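Local atomic coordinates of lactaldehyde dehydrogenase (PDB entry 3PQA), a protein that oxidises lactaldehyde to lactate with NAD as the preferred cofactor, a step in the biosynthesis of coenzyme F420. Residues V245-V250 and D386-T391; N261-G266 and A398-D403; V274-G279 and G394-I399. All coordinates share one frame; numbering follows the deposited sequence. Where two conformers were deposited one is given.

All three contacts are largely buried and gather on one mixed sheet, in whose parallel part strand 246-250 lies between strands 278-284 and 396-400. Contacts 1 and 2 flank this sheet with helices 384-388 and 256-268, and their centres lie about 20 Å and 21 Å from the centre of the chain. Contact 3 lies deeper, its centre about 12 Å from that point, where the chain leads into strands 278-284 and 396-400, beside the probable catalytic cysteine. Contacts 2 and 3 share Ala398 and Ile399 of strand 396-400. The chemistry differs: a water bridge beside aliphatic packing in contact 1, hydrocarbon against a phenyl ring in contact 2, and a methyl on an imidazole face in contact 3.

Contact 1: V245-V250 and D386-T391; sequences VNPNIV and DIANST
Thr391 OG1 takes part in two hydrogen bonds, one with the backbone N of Tyr393 and one, 2.8 Å long, with a water molecule that reaches across to Val245. The same water donates to the backbone at a distance of 2.7 Å from Val245 O. One solvent molecule thus ties the loop after the helix to the residue leading into the strand, and it satisfies a buried carbonyl on the way. The direct touch beside this bridge is loose, with Val245 CB and Thr391 CG2 4.4 Å apart.

Farther along the strand the contact is purely apolar. Ala388 presents its methyl group to the proline ring, Pro247 CG approaching Ala388 CB to 3.7 Å and Pro247 CB lying little farther off. Ile249 reaches the same methyl with the far end of its longer branch. CG1 is anti to the carbonyl carbon (chi1 -68°) and the chain continues extended, which carries Ile249 CD1 to within 4.1 Å of Ala388 CB. This is helix-on-sheet packing of the alpha/beta catalytic domain of aldehyde dehydrogenases: helix 384-388 rests on one side of strand 246-250 through Pro247 and Ile249, while Asn248, on the other side, touches Leu263 of helix 256-268.

The turn that follows Ile387 is knotted by its own polar atoms. Ile387 O accepts from both Ser390 N and Ser390 OG, the hydroxyl at 2.6 Å from Ile387 O and tilted 19° from the carbonyl plane. Asn389 anchors the turn to the chain beyond, its OD1 accepting from Glu415 N and its ND2 donating to Asn413 O. On the strand, Asn248 ND2 makes a weak bond back to Asn246 O, and Asn248 OD1 accepts from Ser425 N.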
ATOM      1  N   VAL B 245     -25.631  19.492   6.993  1.00 14.94           N
ATOM      2  CA  VAL B 245     -25.607  20.792   7.661  1.00 15.46           C
ATOM      3  C   VAL B 245     -24.276  20.837   8.390  1.00 15.39           C
ATOM      4  O   VAL B 245     -24.192  20.378   9.528  1.00 15.56           O
ATOM      5  CB  VAL B 245     -26.740  20.922   8.688  1.00 16.29           C
ATOM      6  CG1 VAL B 245     -26.674  22.286   9.384  1.00 17.31           C
ATOM      7  CG2 VAL B 245     -28.086  20.732   8.001  1.00 17.29           C
ATOM      8  N   ASN B 246     -23.239  21.358   7.735  1.00 14.01           N
ATOM      9  CA  ASN B 246     -21.864  21.109   8.184  1.00 13.39           C
ATOM     10  C   ASN B 246     -21.421  22.040   9.321  1.00 12.88           C
ATOM     11  O   ASN B 246     -21.313  23.235   9.116  1.00 13.25           O
ATOM     12  CB  ASN B 246     -20.917  21.195   6.996  1.00 13.49           C
ATOM     13  CG  ASN B 246     -21.336  20.287   5.867  1.00 15.10           C
ATOM     14  OD1 ASN B 246     -21.329  19.075   5.999  1.00 13.65           O
ATOM     15  ND2 ASN B 246     -21.718  20.877   4.765  1.00 13.46           N
ATOM     16  N   PRO B 247     -21.166  21.480  10.512  1.00 12.80           N
ATOM     17  CA  PRO B 247     -20.874  22.351  11.659  1.00 12.66           C
ATOM     18  C   PRO B 247     -19.430  22.803  11.674  1.00 12.50           C
ATOM     19  O   PRO B 247     -18.528  21.998  11.438  1.00 11.78           O
ATOM     20  CB  PRO B 247     -21.160  21.448  12.862  1.00 12.72           C
ATOM     21  CG  PRO B 247     -20.771  20.075  12.367  1.00 13.19           C
ATOM     22  CD  PRO B 247     -21.228  20.060  10.911  1.00 12.85           C
ATOM     23  N   ASN B 248     -19.244  24.095  11.938  1.00 12.41           N
ATOM     24  CA  ASN B 248     -17.922  24.690  12.008  1.00 12.78           C
ATOM     25  C   ASN B 248     -17.779  25.284  13.399  1.00 13.01           C
ATOM     26  O   ASN B 248     -18.547  26.136  13.771  1.00 12.96           O
ATOM     27  CB  ASN B 248     -17.782  25.770  10.925  1.00 12.93           C
ATOM     28  CG  ASN B 248     -17.628  25.188   9.512  1.00 12.67           C
ATOM     29  OD1 ASN B 248     -16.568  25.323   8.901  1.00 13.01           O
ATOM     30  ND2 ASN B 248     -18.691  24.568   8.977  1.00 12.89           N
ATOM     31  N   ILE B 249     -16.755  24.853  14.132  1.00 13.79           N
ATOM     32  CA  ILE B 249     -16.638  25.098  15.571  1.00 15.34           C
ATOM     33  C   ILE B 249     -15.486  26.048  15.818  1.00 15.54           C
ATOM     34  O   ILE B 249     -14.397  25.816  15.329  1.00 15.44           O
ATOM     35  CB  ILE B 249     -16.346  23.763  16.304  1.00 16.75           C
ATOM     36  CG1 ILE B 249     -17.573  22.853  16.203  1.00 17.47           C
ATOM     37  CG2 ILE B 249     -15.858  24.004  17.768  1.00 17.47           C
ATOM     38  CD1 ILE B 249     -17.308  21.383  16.484  1.00 17.09           C
ATOM     39  N   VAL B 250     -15.730  27.104  16.590  1.00 14.96           N
ATOM     40  CA  VAL B 250     -14.686  28.087  16.861  1.00 14.72           C
ATOM     41  C   VAL B 250     -14.462  28.078  18.361  1.00 14.70           C
ATOM     42  O   VAL B 250     -15.322  28.558  19.115  1.00 14.40           O
ATOM     43  CB  VAL B 250     -15.094  29.505  16.397  1.00 15.62           C
ATOM     44  CG1 VAL B 250     -13.994  30.549  16.724  1.00 16.22           C
ATOM     45  CG2 VAL B 250     -15.409  29.524  14.902  1.00 16.31           C
ATOM     46  N   ASP B 386     -21.705  17.419  20.922  1.00 18.30           N
ATOM     47  CA  ASP B 386     -23.095  16.951  20.884  1.00 19.67           C
ATOM     48  C   ASP B 386     -23.940  17.743  19.886  1.00 17.00           C
ATOM     49  O   ASP B 386     -24.688  17.142  19.115  1.00 16.72           O
ATOM     50  CB  ASP B 386     -23.731  16.958  22.278  1.00 23.39           C
ATOM     51  CG  ASP B 386     -23.205  15.829  23.182  1.00 23.88           C
ATOM     52  OD1 ASP B 386     -22.693  14.786  22.684  1.00 23.87           O
ATOM     53  OD2 ASP B 386     -23.336  15.985  24.413  1.00 23.96           O
ATOM     54  N   ILE B 387     -23.803  19.072  19.861  1.00 15.25           N
ATOM     55  CA  ILE B 387     -24.556  19.868  18.877  1.00 14.99           C
ATOM     56  C   ILE B 387     -24.118  19.506  17.445  1.00 14.51           C
ATOM     57  O   ILE B 387     -24.956  19.275  16.553  1.00 14.45           O
ATOM     58  CB  ILE B 387     -24.409  21.385  19.090  1.00 15.90           C
ATOM     59  CG1 ILE B 387     -25.055  21.812  20.417  1.00 16.21           C
ATOM     60  CG2 ILE B 387     -25.038  22.143  17.923  1.00 16.15           C
ATOM     61  CD1 ILE B 387     -24.566  23.177  20.910  1.00 16.09           C
ATOM     62  N   ALA B 388     -22.806  19.459  17.232  1.00 14.15           N
ATOM     63  CA  ALA B 388     -22.247  19.120  15.922  1.00 14.01           C
ATOM     64  C   ALA B 388     -22.751  17.768  15.400  1.00 13.65           C
ATOM     65  O   ALA B 388     -23.030  17.637  14.201  1.00 13.53           O
ATOM     66  CB  ALA B 388     -20.704  19.157  15.975  1.00 14.09           C
ATOM     67  N   ASN B 389     -22.876  16.789  16.300  1.00 14.34           N
ATOM     68  CA  ASN B 389     -23.261  15.413  15.930  1.00 16.32           C
ATOM     69  C   ASN B 389     -24.766  15.160  15.927  1.00 16.97           C
ATOM     70  O   ASN B 389     -25.210  14.032  15.704  1.00 17.09           O
ATOM     71  CB  ASN B 389     -22.607  14.409  16.879  1.00 16.98           C
ATOM     72  CG  ASN B 389     -21.114  14.254  16.640  1.00 16.38           C
ATOM     73  OD1 ASN B 389     -20.605  14.553  15.562  1.00 17.01           O
ATOM     74  ND2 ASN B 389     -20.423  13.727  17.631  1.00 16.94           N
ATOM     75  N   SER B 390     -25.543  16.206  16.177  1.00 16.78           N
ATOM     76  CA  SER B 390     -26.975  16.043  16.426  1.00 17.24           C
ATOM     77  C   SER B 390     -27.869  15.936  15.178  1.00 17.97           C
ATOM     78  O   SER B 390     -29.103  15.830  15.303  1.00 18.93           O
ATOM     79  CB  SER B 390     -27.474  17.167  17.342  1.00 17.20           C
ATOM     80  OG  SER B 390     -27.455  18.404  16.658  1.00 17.71           O
ATOM     81  N   THR B 391     -27.270  15.969  13.985  1.00 17.11           N
ATOM     82  CA  THR B 391     -28.051  15.911  12.746  1.00 16.58           C
ATOM     83  C   THR B 391     -28.051  14.501  12.180  1.00 16.45           C
ATOM     84  O   THR B 391     -27.310  13.635  12.637  1.00 15.91           O
ATOM     85  CB  THR B 391     -27.548  16.891  11.639  1.00 16.95           C
ATOM     86  OG1 THR B 391     -26.380  16.350  10.994  1.00 18.00           O
ATOM     87  CG2 THR B 391     -27.239  18.270  12.208  1.00 18.13           C
TER
HETATM   88  O   HOH W   1     -24.644  17.746   9.369  1.00 22.53           O

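Contact 2: N261-G266 and A398-D403; sequences NALIKG and AIFTND
Helix 256-268 is the connecting helix of a beta-alpha-beta crossover between the neighbouring parallel strands 246-250 and 278-284, and here it packs on Phe400 at the end of strand 396-400. The phenyl ring meets two consecutive helix residues with its outer atoms. Ala262 comes in at the ring edge, close to the ring plane, its CB 3.7 Å from Phe400 CE2. Leu263 approaches obliquely at CE1, with Leu263 CD2 3.8 Å from Phe400 CE1 and its CG almost as near. The leucine and phenylalanine side chains extend toward each other from opposite directions. In Phe400, CG stands anti to the carbonyl carbon (chi1 -67°), a setting that sends the ring toward the helix.

Past Phe400 the strand gives way to an ST turn, in which Asp403 N donates to Thr401 OG1 over 3.1 Å. Asp403 is then the N-cap of helix 404-413, its OD1 accepting from Lys406 N. Leu263 also touches Val250 of strand 246-250 and Phe291 of helix 288-300, whereas Ile399 meets Phe410 of helix 404-413, and the backbone of Asn402 bonds to a neighbouring subunit.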
ATOM      1  N   ASN B 261     -11.920  34.828   8.119  1.00 15.67           N
ATOM      2  CA  ASN B 261     -11.618  34.728   6.695  1.00 17.42           C
ATOM      3  C   ASN B 261     -11.995  33.363   6.130  1.00 14.86           C
ATOM      4  O   ASN B 261     -12.648  33.281   5.087  1.00 14.43           O
ATOM      5  CB  ASN B 261     -10.152  35.090   6.415  1.00 22.22           C
ATOM      6  CG  ASN B 261      -9.872  36.564   6.669  1.00 22.90           C
ATOM      7  OD1 ASN B 261     -10.791  37.396   6.664  1.00 22.85           O
ATOM      8  ND2 ASN B 261      -8.606  36.898   6.899  1.00 22.88           N
ATOM      9  N   ALA B 262     -11.629  32.305   6.854  1.00 13.22           N
ATOM     10  CA  ALA B 262     -11.915  30.938   6.402  1.00 12.47           C
ATOM     11  C   ALA B 262     -13.408  30.696   6.353  1.00 12.10           C
ATOM     12  O   ALA B 262     -13.893  30.036   5.424  1.00 12.88           O
ATOM     13  CB  ALA B 262     -11.235  29.903   7.308  1.00 12.97           C
ATOM     14  N   LEU B 263     -14.137  31.234   7.335  1.00 12.83           N
ATOM     15  CA  LEU B 263     -15.578  30.980   7.416  1.00 14.06           C
ATOM     16  C   LEU B 263     -16.385  31.832   6.452  1.00 13.16           C
ATOM     17  O   LEU B 263     -17.462  31.417   6.030  1.00 13.82           O
ATOM     18  CB  LEU B 263     -16.100  31.090   8.858  1.00 16.82           C
ATOM     19  CG  LEU B 263     -15.623  29.958   9.784  1.00 16.78           C
ATOM     20  CD1 LEU B 263     -15.789  30.348  11.251  1.00 17.18           C
ATOM     21  CD2 LEU B 263     -16.358  28.633   9.494  1.00 17.13           C
ATOM     22  N   ILE B 264     -15.872  33.011   6.108  1.00 13.05           N
ATOM     23  CA  ILE B 264     -16.478  33.829   5.043  1.00 13.51           C
ATOM     24  C   ILE B 264     -16.465  33.050   3.728  1.00 13.07           C
ATOM     25  O   ILE B 264     -17.492  32.941   3.072  1.00 13.47           O
ATOM     26  CB  ILE B 264     -15.800  35.232   4.910  1.00 14.92           C
ATOM     27  CG1 ILE B 264     -16.207  36.127   6.084  1.00 15.71           C
ATOM     28  CG2 ILE B 264     -16.129  35.894   3.567  1.00 15.67           C
ATOM     29  CD1 ILE B 264     -17.689  36.574   6.070  1.00 15.04           C
ATOM     30  N   LYS B 265     -15.324  32.477   3.364  1.00 13.20           N
ATOM     31  CA  LYS B 265     -15.231  31.618   2.171  1.00 15.10           C
ATOM     32  C   LYS B 265     -16.192  30.431   2.261  1.00 13.01           C
ATOM     33  O   LYS B 265     -16.999  30.191   1.357  1.00 13.34           O
ATOM     34  CB  LYS B 265     -13.795  31.103   1.974  1.00 20.78           C
ATOM     35  CG  LYS B 265     -12.799  32.188   1.604  1.00 24.79           C
ATOM     36  CD  LYS B 265     -11.437  31.587   1.310  1.00 22.94           C
ATOM     37  CE  LYS B 265     -10.282  32.480   1.799  1.00 25.11           C
ATOM     38  NZ  LYS B 265      -9.870  33.543   0.839  1.00 23.74           N
ATOM     39  N   GLY B 266     -16.117  29.700   3.372  1.00 12.09           N
ATOM     40  CA  GLY B 266     -16.906  28.480   3.556  1.00 11.57           C
ATOM     41  C   GLY B 266     -18.405  28.737   3.549  1.00 11.80           C
ATOM     42  O   GLY B 266     -19.195  27.894   3.093  1.00 13.24           O
ATOM     43  N   ALA B 398     -15.682  21.209  10.953  1.00 10.67           N
ATOM     44  CA  ALA B 398     -14.423  21.948  11.097  1.00 10.92           C
ATOM     45  C   ALA B 398     -14.305  22.449  12.508  1.00 12.29           C
ATOM     46  O   ALA B 398     -15.327  22.673  13.179  1.00 13.01           O
ATOM     47  CB  ALA B 398     -14.343  23.135  10.107  1.00 10.71           C
ATOM     48  N   ILE B 399     -13.062  22.626  12.933  1.00 12.89           N
ATOM     49  CA  ILE B 399     -12.743  23.186  14.242  1.00 14.55           C
ATOM     50  C   ILE B 399     -11.561  24.147  14.142  1.00 14.27           C
ATOM     51  O   ILE B 399     -10.542  23.842  13.511  1.00 14.09           O
ATOM     52  CB  ILE B 399     -12.457  22.083  15.288  1.00 17.15           C
ATOM     53  CG1 ILE B 399     -12.056  22.726  16.619  1.00 18.18           C
ATOM     54  CG2 ILE B 399     -11.372  21.114  14.811  1.00 18.21           C
ATOM     55  CD1 ILE B 399     -12.236  21.857  17.791  1.00 18.04           C
ATOM     56  N   PHE B 400     -11.709  25.301  14.782  1.00 13.45           N
ATOM     57  CA  PHE B 400     -10.665  26.302  14.816  1.00 13.38           C
ATOM     58  C   PHE B 400     -10.167  26.352  16.243  1.00 14.03           C
ATOM     59  O   PHE B 400     -10.932  26.658  17.164  1.00 13.33           O
ATOM     60  CB  PHE B 400     -11.218  27.657  14.363  1.00 13.88           C
ATOM     61  CG  PHE B 400     -11.616  27.681  12.908  1.00 13.66           C
ATOM     62  CD1 PHE B 400     -12.855  27.197  12.506  1.00 13.97           C
ATOM     63  CD2 PHE B 400     -10.732  28.180  11.947  1.00 13.93           C
ATOM     64  CE1 PHE B 400     -13.214  27.196  11.158  1.00 13.77           C
ATOM     65  CE2 PHE B 400     -11.081  28.193  10.592  1.00 13.71           C
ATOM     66  CZ  PHE B 400     -12.337  27.718  10.202  1.00 14.03           C
ATOM     67  N   THR B 401      -8.881  26.041  16.421  1.00 14.60           N
ATOM     68  CA  THR B 401      -8.242  26.014  17.734  1.00 15.19           C
ATOM     69  C   THR B 401      -6.740  25.917  17.519  1.00 15.68           C
ATOM     70  O   THR B 401      -6.295  25.472  16.452  1.00 15.00           O
ATOM     71  CB  THR B 401      -8.736  24.809  18.626  1.00 15.24           C
ATOM     72  OG1 THR B 401      -8.142  24.881  19.931  1.00 14.39           O
ATOM     73  CG2 THR B 401      -8.417  23.434  17.983  1.00 14.41           C
ATOM     74  N   ASN B 402      -5.973  26.348  18.525  1.00 16.78           N
ATOM     75  CA  ASN B 402      -4.526  26.193  18.548  0.50 18.67           C
ATOM     76  C   ASN B 402      -4.078  25.111  19.529  1.00 16.60           C
ATOM     77  O   ASN B 402      -2.885  24.926  19.745  1.00 16.28           O
ATOM     78  CB  ASN B 402      -3.867  27.532  18.910  0.50 23.97           C
ATOM     79  CG  ASN B 402      -3.904  28.521  17.768  0.50 23.57           C
ATOM     80  OD1 ASN B 402      -3.592  28.177  16.626  0.50 24.49           O
ATOM     81  ND2 ASN B 402      -4.282  29.759  18.064  0.50 24.54           N
ATOM     82  N   ASP B 403      -5.043  24.401  20.124  1.00 14.93           N
ATOM     83  CA  ASP B 403      -4.792  23.421  21.192  1.00 14.60           C
ATOM     84  C   ASP B 403      -4.674  21.997  20.621  1.00 14.44           C
ATOM     85  O   ASP B 403      -5.627  21.475  20.031  1.00 14.50           O
ATOM     86  CB  ASP B 403      -5.966  23.516  22.186  1.00 16.93           C
ATOM     87  CG  ASP B 403      -5.759  22.712  23.463  1.00 17.79           C
ATOM     88  OD1 ASP B 403      -5.557  21.481  23.393  1.00 17.17           O
ATOM     89  OD2 ASP B 403      -5.885  23.332  24.557  1.00 17.35           O
TER

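Contact 3: V274-G279 and G394-I399; sequences VCISVG and GLHSAI
Cys275, the catalytic nucleophile by similarity, and Ile276 occupy the middle of a type I turn from Val274 to Ser277 and pack against Leu395 and His396. In Cys275 the sulfur stands between the backbone N and the carbonyl carbon (chi1 57°), and from there it meets the CD2 methyl of Leu395. This methyl packs on both turn residues: Leu395 CD2 is 3.7 Å from Cys275 SG, equally close to the cysteine CB, and lies against the cysteine carbonyl oxygen as well.

Ile276 has a similar chi1, 50°, but its other branch makes the main contact. CG2 turns anti to the carbonyl carbon and lies over one face of the imidazole as a CH-pi contact. Ile276 CG2 is 3.8 Å from the centroid of the His396 ring, 24° off the normal and displaced toward the rim. Leu395 CD2 lies 3.6 Å from Ile276 CG2.

His396 ND1 is hydrogen-bonded to Ser425 O, which helps fix the ring's rotation, and Phe434 meets the imidazole nearly perpendicularly. Were the ring cut back to an alanine, Ser425 O would probably lose this partner and the CG2 methyl of Ile276 the aromatic face it lies on.

Asn246, between the two segments, binds the carbonyls of Cys275 and Ser277 through ND2 and His396 N through OD1, while Gly279 bonds to the Asn246 backbone in the sheet and Val278 packs on Leu263 and Ser267 of helix 256-268.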
ATOM      1  N   VAL B 274     -22.952  24.461  -1.906  1.00 13.82           N
ATOM      2  CA  VAL B 274     -21.932  23.406  -1.947  1.00 14.20           C
ATOM      3  C   VAL B 274     -22.280  22.368  -0.883  1.00 14.18           C
ATOM      4  O   VAL B 274     -22.727  22.730   0.216  1.00 14.11           O
ATOM      5  CB  VAL B 274     -20.492  23.948  -1.716  1.00 14.59           C
ATOM      6  CG1 VAL B 274     -19.443  22.929  -2.192  1.00 14.72           C
ATOM      7  CG2 VAL B 274     -20.274  25.292  -2.402  1.00 14.75           C
ATOM      8  N   CYS B 275     -22.095  21.083  -1.188  1.00 14.14           N
ATOM      9  CA  CYS B 275     -22.462  20.063  -0.205  1.00 15.05           C
ATOM     10  C   CYS B 275     -21.689  20.234   1.099  1.00 13.95           C
ATOM     11  O   CYS B 275     -22.171  19.824   2.144  1.00 13.14           O
ATOM     12  CB  CYS B 275     -22.281  18.649  -0.726  1.00 16.60           C
ATOM     13  SG  CYS B 275     -20.651  18.312  -1.253  1.00 26.04           S
ATOM     14  N   ILE B 276     -20.491  20.827   1.024  1.00 14.12           N
ATOM     15  CA  ILE B 276     -19.651  21.056   2.214  1.00 15.11           C
ATOM     16  C   ILE B 276     -19.615  22.521   2.712  1.00 13.22           C
ATOM     17  O   ILE B 276     -18.779  22.883   3.552  1.00 12.49           O
ATOM     18  CB  ILE B 276     -18.210  20.495   2.029  1.00 17.26           C
ATOM     19  CG1 ILE B 276     -17.590  20.974   0.716  1.00 19.07           C
ATOM     20  CG2 ILE B 276     -18.221  18.966   2.114  1.00 19.04           C
ATOM     21  CD1 ILE B 276     -16.146  20.505   0.513  1.00 17.68           C
ATOM     22  N   SER B 277     -20.531  23.343   2.194  1.00 12.38           N
ATOM     23  CA  SER B 277     -20.747  24.708   2.688  1.00 12.25           C
ATOM     24  C   SER B 277     -21.021  24.730   4.186  1.00 11.96           C
ATOM     25  O   SER B 277     -21.552  23.772   4.759  1.00 11.83           O
ATOM     26  CB  SER B 277     -21.951  25.365   1.980  1.00 12.84           C
ATOM     27  OG  SER B 277     -21.694  25.561   0.603  1.00 16.30           O
ATOM     28  N   VAL B 278     -20.616  25.821   4.823  1.00 12.38           N
ATOM     29  CA  VAL B 278     -20.843  26.011   6.244  1.00 12.46           C
ATOM     30  C   VAL B 278     -22.358  25.992   6.489  1.00 12.25           C
ATOM     31  O   VAL B 278     -23.101  26.774   5.880  1.00 12.92           O
ATOM     32  CB  VAL B 278     -20.246  27.364   6.707  1.00 13.59           C
ATOM     33  CG1 VAL B 278     -20.709  27.741   8.139  1.00 14.51           C
ATOM     34  CG2 VAL B 278     -18.703  27.333   6.595  1.00 14.41           C
ATOM     35  N   GLY B 279     -22.793  25.098   7.378  1.00 12.15           N
ATOM     36  CA  GLY B 279     -24.214  24.938   7.737  1.00 12.84           C
ATOM     37  C   GLY B 279     -24.560  25.577   9.067  1.00 13.36           C
ATOM     38  O   GLY B 279     -25.704  26.013   9.281  1.00 14.09           O
ATOM     39  N   GLY B 394     -23.597  13.717   8.012  1.00 14.14           N
ATOM     40  CA  GLY B 394     -22.240  13.551   8.488  1.00 13.68           C
ATOM     41  C   GLY B 394     -21.214  13.696   7.383  1.00 12.43           C
ATOM     42  O   GLY B 394     -20.377  12.807   7.184  1.00 12.07           O
ATOM     43  N   LEU B 395     -21.295  14.799   6.644  1.00 12.31           N
ATOM     44  CA  LEU B 395     -20.330  15.066   5.575  1.00 13.14           C
ATOM     45  C   LEU B 395     -19.027  15.701   6.104  1.00 12.48           C
ATOM     46  O   LEU B 395     -18.086  14.977   6.422  1.00 12.16           O
ATOM     47  CB  LEU B 395     -20.973  15.902   4.459  1.00 15.12           C
ATOM     48  CG  LEU B 395     -20.154  16.009   3.170  1.00 14.72           C
ATOM     49  CD1 LEU B 395     -19.621  14.634   2.726  1.00 15.30           C
ATOM     50  CD2 LEU B 395     -20.976  16.639   2.071  1.00 15.39           C
ATOM     51  N   HIS B 396     -18.965  17.034   6.218  1.00 11.96           N
ATOM     52  CA  HIS B 396     -17.770  17.685   6.770  1.00 12.24           C
ATOM     53  C   HIS B 396     -18.056  18.478   8.046  1.00 12.00           C
ATOM     54  O   HIS B 396     -19.153  18.993   8.236  1.00 12.56           O
ATOM     55  CB  HIS B 396     -17.148  18.605   5.718  1.00 13.77           C
ATOM     56  CG  HIS B 396     -16.168  17.924   4.807  1.00 14.02           C
ATOM     57  ND1 HIS B 396     -15.227  18.620   4.080  1.00 13.99           N
ATOM     58  CD2 HIS B 396     -15.970  16.614   4.519  1.00 14.00           C
ATOM     59  CE1 HIS B 396     -14.497  17.771   3.374  1.00 14.05           C
ATOM     60  NE2 HIS B 396     -14.927  16.545   3.628  1.00 14.05           N
ATOM     61  N   SER B 397     -17.041  18.576   8.902  1.00 11.50           N
ATOM     62  CA  SER B 397     -17.080  19.428  10.072  1.00 10.84           C
ATOM     63  C   SER B 397     -15.744  20.157  10.147  1.00 10.94           C
ATOM     64  O   SER B 397     -14.784  19.782   9.462  1.00 11.16           O
ATOM     65  CB  SER B 397     -17.298  18.576  11.324  1.00 11.55           C
ATOM     66  OG  SER B 397     -16.291  17.580  11.443  1.00 12.88           O
ATOM     67  N   ALA B 398     -15.682  21.209  10.953  1.00 10.67           N
ATOM     68  CA  ALA B 398     -14.423  21.948  11.097  1.00 10.92           C
ATOM     69  C   ALA B 398     -14.305  22.449  12.508  1.00 12.29           C
ATOM     70  O   ALA B 398     -15.327  22.673  13.179  1.00 13.01           O
ATOM     71  CB  ALA B 398     -14.343  23.135  10.107  1.00 10.71           C
ATOM     72  N   ILE B 399     -13.062  22.626  12.933  1.00 12.89           N
ATOM     73  CA  ILE B 399     -12.743  23.186  14.242  1.00 14.55           C
ATOM     74  C   ILE B 399     -11.561  24.147  14.142  1.00 14.27           C
ATOM     75  O   ILE B 399     -10.542  23.842  13.511  1.00 14.09           O
ATOM     76  CB  ILE B 399     -12.457  22.083  15.288  1.00 17.15           C
ATOM     77  CG1 ILE B 399     -12.056  22.726  16.619  1.00 18.18           C
ATOM     78  CG2 ILE B 399     -11.372  21.114  14.811  1.00 18.21           C
ATOM     79  CD1 ILE B 399     -12.236  21.857  17.791  1.00 18.04           C
TER